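Local coordinates for angiopoietin-related protein 3 (Homo sapiens, PDB 6EUA) that raises plasma triglycerides by inhibiting lipoprotein lipase and, through its fibrinogen-like domain, the part in this structure, mediates endothelial cell adhesion, at residues P10-C13 with T14-Y17. Residues are numbered along the deposited sequence; the frame is centred on the assembly and turned at random.
Sequences PAEC and TTIY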
loop_
_atom_site.group_PDB
_atom_site.type_symbol
_atom_site.label_atom_id
_atom_site.label_comp_id
_atom_site.label_asym_id
_atom_site.label_seq_id
_atom_site.Cartn_x
_atom_site.Cartn_y
_atom_site.Cartn_z
ATOM N N PRO A 10 19.170 -6.448 2.978
ATOM C CA PRO A 10 18.832 -7.873 2.885
ATOM C C PRO A 10 18.788 -8.364 1.448
ATOM O O PRO A 10 18.445 -7.622 0.524
ATOM C CB PRO A 10 17.443 -7.946 3.534
ATOM C CG PRO A 10 17.360 -6.730 4.400
ATOM C CD PRO A 10 18.139 -5.674 3.689
ATOM N N ALA A 11 19.112 -9.650 1.280
ATOM C CA ALA A 11 19.166 -10.249 -0.053
ATOM C C ALA A 11 17.777 -10.526 -0.605
ATOM O O ALA A 11 17.560 -10.421 -1.819
ATOM C CB ALA A 11 19.983 -11.538 -0.020
ATOM N N GLU A 12 16.836 -10.902 0.259
ATOM C CA GLU A 12 15.450 -11.144 -0.148
ATOM C C GLU A 12 14.587 -11.254 1.113
ATOM O O GLU A 12 15.024 -10.900 2.206
ATOM C CB GLU A 12 15.341 -12.372 -1.068
ATOM C CG GLU A 12 15.994 -13.638 -0.534
ATOM C CD GLU A 12 15.177 -14.276 0.564
ATOM O OE1 GLU A 12 15.645 -14.206 1.710
ATOM O OE2 GLU A 12 14.086 -14.829 0.292
ATOM N N CYS A 13 13.352 -11.749 0.937
ATOM C CA CYS A 13 12.332 -11.610 1.970
ATOM C C CYS A 13 12.599 -12.502 3.186
ATOM O O CYS A 13 12.227 -12.137 4.310
ATOM C CB CYS A 13 10.954 -11.901 1.373
ATOM S SG CYS A 13 10.335 -10.577 0.258
ATOM N N THR A 14 13.210 -13.672 2.988
ATOM C CA THR A 14 13.485 -14.554 4.116
ATOM C C THR A 14 14.447 -13.894 5.092
ATOM O O THR A 14 14.283 -14.001 6.318
ATOM C CB THR A 14 14.050 -15.884 3.614
ATOM O OG1 THR A 14 13.042 -16.570 2.871
ATOM C CG2 THR A 14 14.539 -16.769 4.766
ATOM N N THR A 15 15.458 -13.191 4.573
ATOM C CA THR A 15 16.375 -12.516 5.478
ATOM C C THR A 15 15.732 -11.262 6.074
ATOM O O THR A 15 16.071 -10.843 7.183
ATOM C CB THR A 15 17.662 -12.167 4.750
ATOM O OG1 THR A 15 17.535 -10.892 4.137
ATOM C CG2 THR A 15 17.958 -13.185 3.646
ATOM N N ILE A 16 14.810 -10.631 5.348
ATOM C CA ILE A 16 14.028 -9.557 5.950
ATOM C C ILE A 16 13.233 -10.091 7.135
ATOM O O ILE A 16 13.232 -9.494 8.218
ATOM C CB ILE A 16 13.123 -8.899 4.889
ATOM C CG1 ILE A 16 13.956 -7.960 4.027
ATOM C CG2 ILE A 16 11.965 -8.152 5.546
ATOM C CD1 ILE A 16 13.254 -7.451 2.835
ATOM N N TYR A 17 12.550 -11.229 6.950
ATOM C CA TYR A 17 11.817 -11.847 8.049
ATOM C C TYR A 17 12.749 -12.198 9.200
ATOM O O TYR A 17 12.505 -11.809 10.347
ATOM C CB TYR A 17 11.067 -13.083 7.547
ATOM C CG TYR A 17 10.202 -13.744 8.591
ATOM C CD1 TYR A 17 10.734 -14.706 9.437
ATOM C CD2 TYR A 17 8.847 -13.422 8.726
ATOM C CE1 TYR A 17 9.958 -15.322 10.386
ATOM C CE2 TYR A 17 8.058 -14.042 9.688
ATOM C CZ TYR A 17 8.627 -14.997 10.510
ATOM O OH TYR A 17 7.867 -15.620 11.469
HETATM O O HOH W 1 11.202 -15.867 1.394
#
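Thr14 meets the carboxylate of Glu12, which folds back over the start of helix 13-18. Thr14 N gives a nearly straight bond to Glu12 OE2 (3.1 Å, 170°), arriving from above the carboxylate plane. A water also links Glu12 OE2 to Thr14 OG1. Thr15 N takes the other oxygen, Glu12 OE1, on its syn side, somewhat out of the carboxylate plane (3.0 Å). Glu12 reaches both amides because its CG sits between the backbone N and carbonyl carbon (chi1 52°) and the chain bends again at chi2. With an alanine here, the amides of Thr14 and Thr15 would probably lose their side-chain acceptor. Thr15 turns its CG2 to Glu12 OE1, while its OG1 donates to Glu12 O at 3.2 Å and lies against Pro10 CB. Ile16 N shares that carbonyl, in its plane, and closes the first helical turn. Ile16 CG1 packs on Pro10 CB at 3.5 Å, the two side chains crossing at about a right angle. Tyr17 N makes the next helical bond, to Cys13 O (2.8 Å), while its ring stacks with His22. Cys13 SG forms the disulfide to Cys41, tying the helix to strand 37-44. This is a glutamate N-cap, here on the short N-terminal helix of a fibrinogen C-terminal domain.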